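Local atomic coordinates of inactive glucansucrase (PDB entry 5JBD), a protein that belongs to glycosyl hydrolase family 70, whose members are built round a TIM barrel, and carries a bound calcium ion. Residues E166-E172 against Q847-L853; V762-R766 against T780-Y786. All coordinates share one frame; numbering follows the deposited sequence.

Interaction 1: E166-E172 against Q847-L853; sequences ELSASSE and QNIGIGL
E172 reaches N848, I849 and G850 with CG anti to its own carbonyl carbon (chi1 -62°) and the chain straight beyond it, which drives the carboxylate into the turn of backbone at 848-850. There it collects three N-H groups. OE1 takes N848 N at 2.8 Å on its syn side, close to the carboxylate plane. OE2 is shared: I849 N and G850 N each lie 2.9 Å from E172 OE2 and approach it from above the same face of the plane, the G850 bond almost straight. Y786 OH, from strand 784-791, is a further partner of OE2. So many donors fix the rotation of this buried group and would be expected to stabilise its charged form.

S171 works differently. Its OG is tucked between backbone N and carbonyl carbon (chi1 61°), which brings the hydroxyl to the backbone of G850 and I851, where S171 OG accepts I851 N at 3.1 Å, nearly in line; its strongest polar partner, P165 O, lies outside the two segments. The methyl I851 CG2 rests against the same serine, 3.7 Å from S171 CB.

At the far end the contact returns to backbone: G852 N meets E166 O at 2.9 Å in the carbonyl plane, and one water bridges E166 OE1 and G852 O. The chains run close at the glycines, with S168 O 3.1 Å from G850 CA and E166 CB against G852 CA. L167 CD2 comes to 3.6 Å from G852 O, while L853 CD2 packs on L167 CA.

Two irregular pieces thus meet, a loop with a 3-10 turn between helix 151-162 and strand 193-197, and the loop following strand 841-845; I849, I851 and L853 touch strand 784-791.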
loop_
_atom_site.group_PDB
_atom_site.type_symbol
_atom_site.label_atom_id
_atom_site.label_comp_id
_atom_site.label_asym_id
_atom_site.label_seq_id
_atom_site.Cartn_x
_atom_site.Cartn_y
_atom_site.Cartn_z
ATOM N N GLU A 166 14.167 -2.200 -27.181
ATOM C CA GLU A 166 14.700 -3.324 -26.399
ATOM C C GLU A 166 15.648 -2.943 -25.238
ATOM O O GLU A 166 15.882 -3.763 -24.345
ATOM C CB GLU A 166 15.291 -4.408 -27.304
ATOM C CG GLU A 166 16.606 -4.057 -27.963
ATOM C CD GLU A 166 16.889 -4.952 -29.144
ATOM O OE1 GLU A 166 17.314 -6.105 -28.915
ATOM O OE2 GLU A 166 16.686 -4.495 -30.285
ATOM N N LEU A 167 16.141 -1.703 -25.215
ATOM C CA LEU A 167 17.002 -1.207 -24.129
ATOM C C LEU A 167 16.282 -0.208 -23.218
ATOM O O LEU A 167 16.928 0.550 -22.482
ATOM C CB LEU A 167 18.282 -0.563 -24.715
ATOM C CG LEU A 167 19.000 -1.345 -25.818
ATOM C CD1 LEU A 167 20.218 -0.567 -26.315
ATOM C CD2 LEU A 167 19.404 -2.731 -25.330
ATOM N N SER A 168 14.945 -0.220 -23.239
ATOM C CA SER A 168 14.157 0.747 -22.487
ATOM C C SER A 168 12.764 0.189 -22.207
ATOM O O SER A 168 12.438 -0.929 -22.612
ATOM C CB SER A 168 14.070 2.072 -23.251
ATOM O OG SER A 168 13.497 1.890 -24.535
ATOM N N ALA A 169 11.958 0.986 -21.513
ATOM C CA ALA A 169 10.691 0.545 -20.938
ATOM C C ALA A 169 9.738 -0.146 -21.912
ATOM O O ALA A 169 9.175 -1.185 -21.571
ATOM C CB ALA A 169 9.985 1.723 -20.268
ATOM N N SER A 170 9.603 0.383 -23.128
ATOM C CA SER A 170 8.537 -0.081 -24.033
ATOM C C SER A 170 8.571 -1.584 -24.359
ATOM O O SER A 170 7.518 -2.203 -24.503
ATOM C CB SER A 170 8.486 0.745 -25.327
ATOM O OG SER A 170 9.625 0.530 -26.126
ATOM N N SER A 171 9.757 -2.186 -24.443
ATOM C CA SER A 171 9.857 -3.637 -24.714
ATOM C C SER A 171 9.320 -4.534 -23.578
ATOM O O SER A 171 9.138 -5.721 -23.785
ATOM C CB SER A 171 11.304 -4.059 -25.027
ATOM O OG SER A 171 12.163 -3.787 -23.937
ATOM N N GLU A 172 9.100 -3.974 -22.389
ATOM C CA GLU A 172 8.517 -4.736 -21.279
ATOM C C GLU A 172 7.018 -5.022 -21.469
ATOM O O GLU A 172 6.473 -5.904 -20.804
ATOM C CB GLU A 172 8.768 -4.012 -19.962
ATOM C CG GLU A 172 10.258 -3.885 -19.642
ATOM C CD GLU A 172 10.529 -3.193 -18.314
ATOM O OE1 GLU A 172 9.604 -2.554 -17.756
ATOM O OE2 GLU A 172 11.685 -3.283 -17.829
ATOM N N GLN A 847 9.805 -2.868 -14.326
ATOM C CA GLN A 847 10.713 -1.900 -13.702
ATOM C C GLN A 847 11.209 -0.788 -14.632
ATOM O O GLN A 847 12.027 0.040 -14.218
ATOM C CB GLN A 847 11.890 -2.642 -13.055
ATOM C CG GLN A 847 11.459 -3.525 -11.892
ATOM C CD GLN A 847 12.624 -4.045 -11.070
ATOM O OE1 GLN A 847 13.785 -3.874 -11.439
ATOM N NE2 GLN A 847 12.320 -4.721 -9.963
ATOM N N ASN A 848 10.713 -0.773 -15.870
ATOM C CA ASN A 848 11.035 0.261 -16.863
ATOM C C ASN A 848 12.530 0.295 -17.267
ATOM O O ASN A 848 13.079 1.366 -17.490
ATOM C CB ASN A 848 10.592 1.662 -16.378
ATOM C CG ASN A 848 9.102 1.755 -16.091
ATOM O OD1 ASN A 848 8.697 2.227 -15.034
ATOM N ND2 ASN A 848 8.284 1.316 -17.028
ATOM N N ILE A 849 13.154 -0.877 -17.382
ATOM C CA ILE A 849 14.563 -0.982 -17.828
ATOM C C ILE A 849 14.767 -1.601 -19.215
ATOM O O ILE A 849 15.775 -1.312 -19.881
ATOM C CB ILE A 849 15.439 -1.726 -16.795
ATOM C CG1 ILE A 849 14.952 -3.161 -16.567
ATOM C CG2 ILE A 849 15.465 -0.950 -15.481
ATOM C CD1 ILE A 849 15.819 -3.958 -15.624
ATOM N N GLY A 850 13.850 -2.468 -19.628
ATOM C CA GLY A 850 13.892 -3.120 -20.932
ATOM C C GLY A 850 14.157 -4.606 -20.812
ATOM O O GLY A 850 14.862 -5.044 -19.899
ATOM N N ILE A 851 13.606 -5.369 -21.752
ATOM C CA ILE A 851 13.709 -6.830 -21.749
ATOM C C ILE A 851 14.912 -7.335 -22.555
ATOM O O ILE A 851 15.267 -8.509 -22.446
ATOM C CB ILE A 851 12.374 -7.472 -22.244
ATOM C CG1 ILE A 851 12.197 -8.913 -21.742
ATOM C CG2 ILE A 851 12.255 -7.461 -23.770
ATOM C CD1 ILE A 851 12.275 -9.091 -20.245
ATOM N N GLY A 852 15.524 -6.449 -23.357
ATOM C CA GLY A 852 16.661 -6.794 -24.222
ATOM C C GLY A 852 18.018 -6.276 -23.782
ATOM O O GLY A 852 18.930 -6.199 -24.606
ATOM N N LEU A 853 18.166 -5.916 -22.503
ATOM C CA LEU A 853 19.457 -5.458 -21.975
ATOM C C LEU A 853 20.510 -6.561 -22.010
ATOM O O LEU A 853 21.684 -6.283 -22.277
ATOM C CB LEU A 853 19.338 -4.920 -20.537
ATOM C CG LEU A 853 18.585 -3.605 -20.312
ATOM C CD1 LEU A 853 18.566 -3.234 -18.834
ATOM C CD2 LEU A 853 19.199 -2.474 -21.109
HETATM O O HOH W 1 18.705 -7.581 -26.985
#

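Interaction 2: V762-R766 against T780-Y786; sequences VTVTR and TYANQIY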
loop_
_atom_site.group_PDB
_atom_site.type_symbol
_atom_site.label_atom_id
_atom_site.label_comp_id
_atom_site.label_asym_id
_atom_site.label_seq_id
_atom_site.Cartn_x
_atom_site.Cartn_y
_atom_site.Cartn_z
ATOM N N VAL A 762 17.594 -12.569 -13.397
ATOM C CA VAL A 762 16.488 -13.503 -13.135
ATOM C C VAL A 762 15.878 -13.933 -14.459
ATOM O O VAL A 762 15.954 -13.192 -15.438
ATOM C CB VAL A 762 15.397 -12.874 -12.238
ATOM C CG1 VAL A 762 15.887 -12.788 -10.806
ATOM C CG2 VAL A 762 14.973 -11.496 -12.730
ATOM N N THR A 763 15.296 -15.127 -14.495
ATOM C CA THR A 763 14.586 -15.600 -15.667
ATOM C C THR A 763 13.097 -15.296 -15.462
ATOM O O THR A 763 12.516 -15.690 -14.434
ATOM C CB THR A 763 14.840 -17.088 -15.897
ATOM O OG1 THR A 763 16.254 -17.312 -16.018
ATOM C CG2 THR A 763 14.153 -17.561 -17.170
ATOM N N VAL A 764 12.487 -14.592 -16.424
ATOM C CA VAL A 764 11.115 -14.076 -16.256
ATOM C C VAL A 764 10.144 -14.334 -17.407
ATOM O O VAL A 764 10.539 -14.628 -18.532
ATOM C CB VAL A 764 11.107 -12.556 -15.975
ATOM C CG1 VAL A 764 12.084 -12.206 -14.854
ATOM C CG2 VAL A 764 11.400 -11.736 -17.229
ATOM N N THR A 765 8.853 -14.194 -17.091
ATOM C CA THR A 765 7.763 -14.356 -18.057
ATOM C C THR A 765 6.737 -13.256 -17.797
ATOM O O THR A 765 6.433 -12.934 -16.639
ATOM C CB THR A 765 7.112 -15.745 -17.923
ATOM O OG1 THR A 765 8.066 -16.742 -18.297
ATOM C CG2 THR A 765 5.874 -15.886 -18.805
ATOM N N ARG A 766 6.213 -12.684 -18.880
ATOM C CA ARG A 766 5.257 -11.576 -18.806
ATOM C C ARG A 766 3.886 -12.127 -18.395
ATOM O O ARG A 766 3.316 -12.931 -19.111
ATOM C CB ARG A 766 5.143 -10.896 -20.182
ATOM C CG ARG A 766 4.210 -9.694 -20.253
ATOM C CD ARG A 766 4.775 -8.501 -19.519
ATOM N NE ARG A 766 3.866 -7.357 -19.616
ATOM C CZ ARG A 766 2.752 -7.193 -18.891
ATOM N NH1 ARG A 766 2.377 -8.113 -18.001
ATOM N NH2 ARG A 766 1.998 -6.099 -19.071
ATOM N N THR A 780 4.343 -11.100 -26.510
ATOM C CA THR A 780 4.644 -11.617 -25.176
ATOM C C THR A 780 6.128 -11.964 -25.057
ATOM O O THR A 780 6.877 -11.864 -26.036
ATOM C CB THR A 780 3.763 -12.851 -24.843
ATOM O OG1 THR A 780 3.850 -13.151 -23.440
ATOM C CG2 THR A 780 4.162 -14.087 -25.669
ATOM N N TYR A 781 6.537 -12.359 -23.853
ATOM C CA TYR A 781 7.842 -13.002 -23.643
ATOM C C TYR A 781 7.806 -13.973 -22.469
ATOM O O TYR A 781 7.058 -13.765 -21.521
ATOM C CB TYR A 781 8.961 -11.973 -23.458
ATOM C CG TYR A 781 8.717 -10.872 -22.458
ATOM C CD1 TYR A 781 9.068 -11.029 -21.120
ATOM C CD2 TYR A 781 8.196 -9.644 -22.859
ATOM C CE1 TYR A 781 8.872 -10.003 -20.201
ATOM C CE2 TYR A 781 7.997 -8.605 -21.947
ATOM C CZ TYR A 781 8.340 -8.785 -20.620
ATOM O OH TYR A 781 8.140 -7.763 -19.715
ATOM N N ALA A 782 8.607 -15.038 -22.570
ATOM C CA ALA A 782 8.705 -16.070 -21.535
ATOM C C ALA A 782 10.140 -16.548 -21.397
ATOM O O ALA A 782 10.873 -16.628 -22.393
ATOM C CB ALA A 782 7.803 -17.254 -21.877
ATOM N N ASN A 783 10.532 -16.871 -20.167
ATOM C CA ASN A 783 11.836 -17.478 -19.891
ATOM C C ASN A 783 13.004 -16.628 -20.414
ATOM O O ASN A 783 13.952 -17.151 -21.007
ATOM C CB ASN A 783 11.886 -18.917 -20.454
ATOM C CG ASN A 783 10.773 -19.800 -19.898
ATOM O OD1 ASN A 783 9.886 -20.250 -20.637
ATOM N ND2 ASN A 783 10.806 -20.039 -18.600
ATOM N N GLN A 784 12.912 -15.315 -20.195
ATOM C CA GLN A 784 13.923 -14.359 -20.639
ATOM C C GLN A 784 14.716 -13.860 -19.456
ATOM O O GLN A 784 14.140 -13.527 -18.419
ATOM C CB GLN A 784 13.278 -13.147 -21.319
ATOM C CG GLN A 784 12.589 -13.432 -22.641
ATOM C CD GLN A 784 13.506 -14.055 -23.667
ATOM O OE1 GLN A 784 14.606 -13.569 -23.918
ATOM N NE2 GLN A 784 13.050 -15.145 -24.274
ATOM N N ILE A 785 16.032 -13.769 -19.620
ATOM C CA ILE A 785 16.876 -13.185 -18.585
ATOM C C ILE A 785 16.651 -11.670 -18.553
ATOM O O ILE A 785 16.728 -11.009 -19.582
ATOM C CB ILE A 785 18.366 -13.579 -18.760
ATOM C CG1 ILE A 785 18.495 -15.099 -18.584
ATOM C CG2 ILE A 785 19.224 -12.826 -17.750
ATOM C CD1 ILE A 785 19.888 -15.660 -18.567
ATOM N N TYR A 786 16.416 -11.155 -17.346
ATOM C CA TYR A 786 16.011 -9.776 -17.083
ATOM C C TYR A 786 16.783 -9.299 -15.857
ATOM O O TYR A 786 16.911 -10.044 -14.871
ATOM C CB TYR A 786 14.498 -9.795 -16.776
ATOM C CG TYR A 786 13.790 -8.466 -16.502
ATOM C CD1 TYR A 786 13.724 -7.465 -17.470
ATOM C CD2 TYR A 786 13.116 -8.241 -15.290
ATOM C CE1 TYR A 786 13.042 -6.269 -17.229
ATOM C CE2 TYR A 786 12.427 -7.049 -15.041
ATOM C CZ TYR A 786 12.382 -6.066 -16.009
ATOM O OH TYR A 786 11.707 -4.874 -15.773
#
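R766 CB lies over one face of the Y781 ring, 3.8 Å from its centroid and only 10° off the normal, a CH-pi contact. The arginine starts with CG anti to the backbone N (chi1 -178°) and then bends at chi2, which carries CD along to 3.5 Å from Y781 OH. Its guanidinium goes on to D192, in a salt bridge, and to L173 O, while Y781 OH is taken by E172 O. V764 CG2 touches the same ring at its edge, and also presses on Y786 CB at 3.7 Å; V194 and F196 of strand 193-197 close in on V764, so this side is tightly packed.

Strand 762-766 pairs antiparallel with 784-786, while 780-783 runs alongside as loop. V762 and Y786 exchange two backbone hydrogen bonds, as do V764 and Q784, with T763 and I785 the non-hydrogen-bonded pair between them. A G1 beta bulge interrupts the ladder where N783 and Q784 both face V764. At the bulge T765 OG1 accepts N783 N at 3.1 Å, and beyond it R766 N bonds to Y781 O at 3.0 Å, almost straight.

Packing is looser around the bulge. N783, in the loop, is exposed, with its CB directed away from 762-766, though T763 CG2 still lies 3.6 Å from N783 CA. Q784, partly exposed, folds back at chi2 and gives NE2 to A782 O at 3.2 Å.

In the fold
The centres of the two interactions lie 12 Å apart, on the same side of the chain's centre and about 25 and 26 Å from it. Along the chain, 166-172 comes first and 847-853 last, so both partners of interaction 2 fall between the two halves of interaction 1. Strands 758-767 and 784-791 are neighbours in the six-stranded antiparallel sheet, 784-791 at its edge, and the sheet also holds 193-197 and 841-845, which flank the loops of interaction 1. The two contacts meet at E172, which touches both tyrosines of 780-786. Sequence-distant parts of the family 70 chain are thereby brought together beside one sheet.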